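Local coordinates for trypsin-resistant surface T6 protein (Streptococcus pyogenes serotype M6, PDB 4P0D), which forms the backbone pilin of the bacterium's surface pili, with subunits probably joined covalently by sortase into the shaft that projects from the cell wall, at residues Pro181-Glu186 and Phe247-Leu252; Asn292-Asp295 and Lys300-Lys303. The protein carries 1 engineered substitution. All blocks are in the same frame, centred on the assembly; numbering follows the deposited sequence.

Both contacts are partly buried, lie on the same side of the chain's centre and turn on the ring of one partly exposed tyrosine. Their centres lie about 15 Å apart and their nearest atoms about 6 Å, without touching. Contact 1, within the Cna-B-like domain, joins two loops distant in sequence, those following strands 171-179 and 242-247, and combines a backbone-to-phenol hydrogen bond with an aromatic pair. Contact 2 folds the hydrophilic connection between strands 276-285 and 307-316 back on itself, and has no hydrogen bond between its segments, only a proline lying over a ring. Each sets a buried residue, Y183 or P301, against its tyrosine.

Contact 1. Residues Pro181-Glu186 and Phe247-Leu252; sequences PSYTKE and FIYDSL
The backbone N-H of Y183 points almost straight at the phenol oxygen of Y249: Y183 N lies 3.0 Å from Y249 OH, with an angle of 174° at the hydrogen. The same hydroxyl of Y249 makes a weak bond to P181 O, two residues earlier in the same loop, at 3.4 Å, so it accepts from one peptide and donates to another.

Next to these bonds the two tyrosines form an edge-to-face pair, their centroids 4.8 Å apart and their planes inclined at 55°. Y183 CD2 is the atom that does the touching, 3.4 Å above the centre of the Y249 ring. Y249 reaches across because its CG is anti to the backbone N (chi1 -179°), which carries the ring out from the turn at 249-252. The far end of Y183 is held separately, its OH bonded to S285 N and T191 O, while its ring also rests on Y284 of strand 276-285. D250 OD1, at the edge of the Y249 ring, makes a salt bridge with K190. In the Cna-B-like domain, one phenol thus ties the loops after strands 171-179 and 242-247, serving backbone polar groups and offering its ring face to a buried neighbour.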
ATOM      1  N   PRO A 181       4.584  14.927   4.326  1.00 14.03           N
ATOM      2  CA  PRO A 181       5.144  15.574   5.505  1.00 14.59           C
ATOM      3  C   PRO A 181       5.455  17.030   5.160  1.00 15.05           C
ATOM      4  O   PRO A 181       5.526  17.379   3.976  1.00 14.03           O
ATOM      5  CB  PRO A 181       6.447  14.814   5.727  1.00 14.25           C
ATOM      6  CG  PRO A 181       6.844  14.340   4.380  1.00 14.28           C
ATOM      7  CD  PRO A 181       5.558  14.035   3.674  1.00 14.08           C
ATOM      8  N   SER A 182       5.602  17.860   6.178  1.00 15.71           N
ATOM      9  CA  SER A 182       6.043  19.224   6.008  1.00 17.22           C
ATOM     10  C   SER A 182       7.463  19.297   6.556  1.00 17.11           C
ATOM     11  O   SER A 182       7.671  19.106   7.745  1.00 16.95           O
ATOM     12  CB  SER A 182       5.100  20.157   6.765  1.00 17.95           C
ATOM     13  OG  SER A 182       5.423  21.508   6.536  1.00 19.79           O
ATOM     14  N   TYR A 183       8.442  19.534   5.681  1.00 16.91           N
ATOM     15  CA  TYR A 183       9.855  19.663   6.097  1.00 16.84           C
ATOM     16  C   TYR A 183      10.288  21.112   5.959  1.00 17.49           C
ATOM     17  O   TYR A 183       9.903  21.775   4.999  1.00 18.03           O
ATOM     18  CB  TYR A 183      10.780  18.844   5.199  1.00 15.87           C
ATOM     19  CG  TYR A 183      10.534  17.367   5.145  1.00 14.97           C
ATOM     20  CD1 TYR A 183      10.415  16.612   6.311  1.00 14.33           C
ATOM     21  CD2 TYR A 183      10.487  16.699   3.920  1.00 14.50           C
ATOM     22  CE1 TYR A 183      10.234  15.248   6.267  1.00 14.22           C
ATOM     23  CE2 TYR A 183      10.290  15.325   3.862  1.00 14.17           C
ATOM     24  CZ  TYR A 183      10.169  14.609   5.048  1.00 14.34           C
ATOM     25  OH  TYR A 183       9.983  13.272   5.017  1.00 14.35           O
ATOM     26  N   THR A 184      11.071  21.608   6.908  1.00 18.18           N
ATOM     27  CA  THR A 184      11.718  22.907   6.752  1.00 19.05           C
ATOM     28  C   THR A 184      12.769  22.804   5.648  1.00 20.35           C
ATOM     29  O   THR A 184      13.303  21.729   5.368  1.00 19.35           O
ATOM     30  CB  THR A 184      12.385  23.418   8.051  1.00 18.62           C
ATOM     31  OG1 THR A 184      13.480  22.573   8.428  1.00 17.81           O
ATOM     32  CG2 THR A 184      11.374  23.498   9.175  1.00 17.85           C
ATOM     33  N   LYS A 185      13.055  23.941   5.033  1.00 23.68           N
ATOM     34  CA  LYS A 185      13.881  24.008   3.814  1.00 24.42           C
ATOM     35  C   LYS A 185      15.263  23.354   3.938  1.00 24.36           C
ATOM     36  O   LYS A 185      15.709  22.665   3.022  1.00 23.31           O
ATOM     37  CB  LYS A 185      14.021  25.479   3.382  1.00 27.08           C
ATOM     38  CG  LYS A 185      14.381  25.682   1.916  1.00 27.92           C
ATOM     39  CD  LYS A 185      15.841  26.057   1.727  1.00 28.93           C
ATOM     40  N   GLU A 186      15.928  23.535   5.083  1.00 24.52           N
ATOM     41  CA  GLU A 186      17.294  23.005   5.283  1.00 22.50           C
ATOM     42  C   GLU A 186      17.364  21.584   5.821  1.00 20.18           C
ATOM     43  O   GLU A 186      18.458  21.080   6.080  1.00 18.96           O
ATOM     44  CB  GLU A 186      18.099  23.921   6.211  1.00 23.73           C
ATOM     45  CG  GLU A 186      18.028  25.391   5.848  1.00 25.87           C
ATOM     46  CD  GLU A 186      18.703  25.711   4.538  1.00 26.92           C
ATOM     47  OE1 GLU A 186      19.709  25.048   4.214  1.00 27.46           O
ATOM     48  OE2 GLU A 186      18.220  26.636   3.843  1.00 31.16           O
ATOM     49  N   PHE A 247      10.201  10.403  -4.720  1.00 16.68           N
ATOM     50  CA  PHE A 247       9.991  11.771  -5.207  1.00 16.59           C
ATOM     51  C   PHE A 247      11.040  12.730  -4.659  1.00 16.94           C
ATOM     52  O   PHE A 247      11.702  12.446  -3.661  1.00 16.12           O
ATOM     53  CB  PHE A 247       8.608  12.289  -4.823  1.00 17.53           C
ATOM     54  CG  PHE A 247       7.467  11.584  -5.515  1.00 17.18           C
ATOM     55  CD1 PHE A 247       7.107  11.924  -6.808  1.00 17.44           C
ATOM     56  CD2 PHE A 247       6.734  10.610  -4.850  1.00 17.41           C
ATOM     57  CE1 PHE A 247       6.052  11.298  -7.439  1.00 17.59           C
ATOM     58  CE2 PHE A 247       5.670   9.979  -5.475  1.00 17.27           C
ATOM     59  CZ  PHE A 247       5.339  10.310  -6.771  1.00 17.46           C
ATOM     60  N   ILE A 248      11.175  13.864  -5.338  1.00 16.49           N
ATOM     61  CA  ILE A 248      12.087  14.923  -4.954  1.00 17.55           C
ATOM     62  C   ILE A 248      11.282  16.006  -4.247  1.00 16.16           C
ATOM     63  O   ILE A 248      10.622  16.838  -4.897  1.00 15.14           O
ATOM     64  CB  ILE A 248      12.806  15.489  -6.203  1.00 18.98           C
ATOM     65  CG1 ILE A 248      13.463  14.333  -6.968  1.00 20.27           C
ATOM     66  CG2 ILE A 248      13.799  16.583  -5.801  1.00 19.29           C
ATOM     67  CD1 ILE A 248      14.122  14.748  -8.274  1.00 21.92           C
ATOM     68  N   TYR A 249      11.345  15.995  -2.911  1.00 16.01           N
ATOM     69  CA  TYR A 249      10.452  16.826  -2.066  1.00 15.94           C
ATOM     70  C   TYR A 249      10.289  18.257  -2.546  1.00 16.57           C
ATOM     71  O   TYR A 249       9.163  18.754  -2.706  1.00 16.18           O
ATOM     72  CB  TYR A 249      10.924  16.846  -0.608  1.00 15.30           C
ATOM     73  CG  TYR A 249      10.029  17.651   0.309  1.00 15.00           C
ATOM     74  CD1 TYR A 249       8.877  17.089   0.856  1.00 14.95           C
ATOM     75  CD2 TYR A 249      10.342  18.968   0.654  1.00 15.57           C
ATOM     76  CE1 TYR A 249       8.061  17.805   1.686  1.00 15.16           C
ATOM     77  CE2 TYR A 249       9.527  19.707   1.495  1.00 15.42           C
ATOM     78  CZ  TYR A 249       8.391  19.115   2.014  1.00 15.84           C
ATOM     79  OH  TYR A 249       7.573  19.801   2.874  1.00 15.78           O
ATOM     80  N   ASP A 250      11.420  18.918  -2.764  1.00 18.63           N
ATOM     81  CA  ASP A 250      11.416  20.326  -3.143  1.00 21.06           C
ATOM     82  C   ASP A 250      10.664  20.558  -4.466  1.00 21.25           C
ATOM     83  O   ASP A 250       9.936  21.555  -4.584  1.00 24.16           O
ATOM     84  CB  ASP A 250      12.843  20.891  -3.180  1.00 22.82           C
ATOM     85  CG  ASP A 250      13.470  20.998  -1.787  1.00 24.98           C
ATOM     86  OD1 ASP A 250      12.728  21.084  -0.795  1.00 25.49           O
ATOM     87  OD2 ASP A 250      14.712  21.002  -1.678  1.00 26.95           O
ATOM     88  N   SER A 251      10.795  19.629  -5.420  0.70 20.26           N
ATOM     89  CA  SER A 251      10.141  19.758  -6.734  0.70 19.77           C
ATOM     90  C   SER A 251       8.610  19.645  -6.697  0.70 19.48           C
ATOM     91  O   SER A 251       7.937  19.983  -7.672  0.70 18.00           O
ATOM     92  CB  SER A 251      10.679  18.700  -7.706  0.70 20.71           C
ATOM     93  OG  SER A 251      10.067  17.435  -7.474  0.70 20.42           O
ATOM     94  N   LEU A 252       8.065  19.143  -5.592  1.00 19.14           N
ATOM     95  CA  LEU A 252       6.614  18.942  -5.475  1.00 18.58           C
ATOM     96  C   LEU A 252       5.834  20.213  -5.159  1.00 19.19           C
ATOM     97  O   LEU A 252       4.612  20.257  -5.358  1.00 17.76           O
ATOM     98  CB  LEU A 252       6.292  17.856  -4.452  1.00 18.29           C
ATOM     99  CG  LEU A 252       6.875  16.463  -4.711  1.00 17.58           C
ATOM    100  CD1 LEU A 252       6.379  15.471  -3.664  1.00 17.52           C
ATOM    101  CD2 LEU A 252       6.554  15.964  -6.115  1.00 17.59           C
TER

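Contact 2. Residues Asn292-Asp295 and Lys300-Lys303; sequences NTYD and KPDK
Y294 receives P301 flat on one face of its ring. P301 CB stands 3.4 Å from the centroid of the Y294 ring and only 7° off its normal, a CH-pi contact centred on the aromatic system. The pyrrolidine continues over one side of the ring, where P301 CD comes within 3.5 Å of Y294 CE1. P301 N approaches that same carbon, Y294 CE1, equally closely at 3.5 Å, and P301 CA lies 3.6 Å from Y294 CZ. The whole pyrrolidine, its tertiary amide nitrogen and CA included, therefore lies on this face, with CB over the centre and the other atoms toward the rim.

The phenol end runs on past the proline to the K300-P301 peptide, but its polar partner is one residue earlier: Y294 OH is hydrogen-bonded to K299 O. This bond fixes the far end of the ring, while CG anti to the backbone N (chi1 -170°) directs its near end toward P301. Behind the tyrosine, the backbone N of Y294 is bonded to T191 OG1, and T293 OG1 to K190 N, so the backbone on the N-terminal side of the tyrosine is tied to residues 190-191, just before strand 192-197. The K300 side chain leaves the backbone pointing away from the tyrosine, and its NZ forms a salt bridge with E281.

The contact closes a short bend within the connection from strand 276-285 to strand 307-316, in the hydrophilic region. I307 of strand 307-316 touches both Y294 and P301, and the proline also packs against Y193 of strand 192-197 and F283 of strand 276-285.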
ATOM      1  N   ASN A 292      20.038  11.412   5.995  1.00 21.99           N
ATOM      2  CA  ASN A 292      20.031  11.827   4.607  1.00 22.17           C
ATOM      3  C   ASN A 292      18.743  11.359   3.953  1.00 20.30           C
ATOM      4  O   ASN A 292      18.203  10.324   4.317  1.00 21.02           O
ATOM      5  CB  ASN A 292      21.171  11.144   3.842  1.00 24.07           C
ATOM      6  CG  ASN A 292      22.511  11.348   4.493  1.00 26.24           C
ATOM      7  OD1 ASN A 292      23.113  12.416   4.355  1.00 29.56           O
ATOM      8  ND2 ASN A 292      22.988  10.327   5.226  1.00 24.62           N
ATOM      9  N   THR A 293      18.288  12.099   2.962  1.00 18.65           N
ATOM     10  CA  THR A 293      17.196  11.675   2.103  1.00 17.88           C
ATOM     11  C   THR A 293      17.465  10.305   1.489  1.00 17.81           C
ATOM     12  O   THR A 293      18.527  10.069   0.911  1.00 17.11           O
ATOM     13  CB  THR A 293      17.006  12.720   0.994  1.00 18.14           C
ATOM     14  OG1 THR A 293      16.717  13.986   1.596  1.00 16.95           O
ATOM     15  CG2 THR A 293      15.871  12.336   0.016  1.00 18.12           C
ATOM     16  N   TYR A 294      16.519   9.388   1.644  1.00 17.82           N
ATOM     17  CA  TYR A 294      16.638   8.067   1.045  1.00 18.23           C
ATOM     18  C   TYR A 294      15.977   8.026  -0.326  1.00 20.07           C
ATOM     19  O   TYR A 294      14.788   8.377  -0.478  1.00 19.72           O
ATOM     20  CB  TYR A 294      15.966   7.038   1.923  1.00 17.63           C
ATOM     21  CG  TYR A 294      16.217   5.625   1.527  1.00 16.90           C
ATOM     22  CD1 TYR A 294      15.391   4.977   0.628  1.00 16.70           C
ATOM     23  CD2 TYR A 294      17.287   4.915   2.069  1.00 17.26           C
ATOM     24  CE1 TYR A 294      15.622   3.662   0.264  1.00 16.99           C
ATOM     25  CE2 TYR A 294      17.525   3.600   1.712  1.00 17.27           C
ATOM     26  CZ  TYR A 294      16.678   2.975   0.822  1.00 17.04           C
ATOM     27  OH  TYR A 294      16.889   1.675   0.456  1.00 16.38           O
ATOM     28  N   ASP A 295      16.734   7.576  -1.322  1.00 20.95           N
ATOM     29  CA  ASP A 295      16.188   7.466  -2.674  1.00 21.94           C
ATOM     30  C   ASP A 295      16.700   6.258  -3.438  1.00 21.42           C
ATOM     31  O   ASP A 295      16.621   6.240  -4.666  1.00 23.80           O
ATOM     32  CB  ASP A 295      16.519   8.743  -3.444  1.00 23.66           C
ATOM     33  CG  ASP A 295      18.018   8.960  -3.594  1.00 24.87           C
ATOM     34  OD1 ASP A 295      18.798   7.997  -3.351  1.00 25.65           O
ATOM     35  OD2 ASP A 295      18.401  10.094  -3.962  1.00 25.80           O
ATOM     36  N   LYS A 300      13.350  -0.563  -0.728  1.00 22.06           N
ATOM     37  CA  LYS A 300      12.731   0.413   0.143  1.00 23.20           C
ATOM     38  C   LYS A 300      13.516   0.520   1.453  1.00 22.93           C
ATOM     39  O   LYS A 300      14.193  -0.413   1.856  1.00 21.86           O
ATOM     40  CB  LYS A 300      11.263   0.086   0.360  1.00 23.86           C
ATOM     41  CG  LYS A 300      11.011  -1.185   1.120  1.00 24.30           C
ATOM     42  CD  LYS A 300       9.624  -1.700   0.793  1.00 25.26           C
ATOM     43  CE  LYS A 300       9.354  -3.014   1.505  1.00 25.85           C
ATOM     44  NZ  LYS A 300       7.938  -3.430   1.303  1.00 26.91           N
ATOM     45  N   PRO A 301      13.462   1.684   2.096  1.00 23.71           N
ATOM     46  CA  PRO A 301      14.275   1.887   3.286  1.00 24.88           C
ATOM     47  C   PRO A 301      13.773   1.103   4.503  1.00 26.72           C
ATOM     48  O   PRO A 301      12.591   0.738   4.564  1.00 27.41           O
ATOM     49  CB  PRO A 301      14.127   3.387   3.542  1.00 23.54           C
ATOM     50  CG  PRO A 301      12.782   3.714   3.014  1.00 24.15           C
ATOM     51  CD  PRO A 301      12.601   2.845   1.809  1.00 24.33           C
ATOM     52  N   ASP A 302      14.666   0.869   5.462  1.00 29.17           N
ATOM     53  CA  ASP A 302      14.283   0.327   6.770  1.00 31.66           C
ATOM     54  C   ASP A 302      13.725   1.445   7.650  1.00 31.59           C
ATOM     55  O   ASP A 302      14.071   2.618   7.460  1.00 31.50           O
ATOM     56  CB  ASP A 302      15.486  -0.324   7.440  1.00 33.60           C
ATOM     57  CG  ASP A 302      16.063  -1.441   6.618  1.00 35.82           C
ATOM     58  OD1 ASP A 302      15.285  -2.292   6.134  1.00 39.07           O
ATOM     59  OD2 ASP A 302      17.294  -1.456   6.430  1.00 38.12           O
ATOM     60  N   LYS A 303      12.871   1.082   8.608  1.00 31.48           N
ATOM     61  CA  LYS A 303      12.147   2.066   9.430  1.00 32.19           C
ATOM     62  C   LYS A 303      12.769   2.314  10.808  1.00 32.80           C
ATOM     63  O   LYS A 303      13.552   1.503  11.286  1.00 31.90           O
ATOM     64  CB  LYS A 303      10.688   1.641   9.572  1.00 32.45           C
ATOM     65  CG  LYS A 303       9.920   1.787   8.265  1.00 32.60           C
ATOM     66  CD  LYS A 303       8.473   1.343   8.398  1.00 34.48           C
ATOM     67  CE  LYS A 303       8.343  -0.168   8.394  1.00 34.94           C
ATOM     68  NZ  LYS A 303       6.916  -0.598   8.462  1.00 36.30           N
TER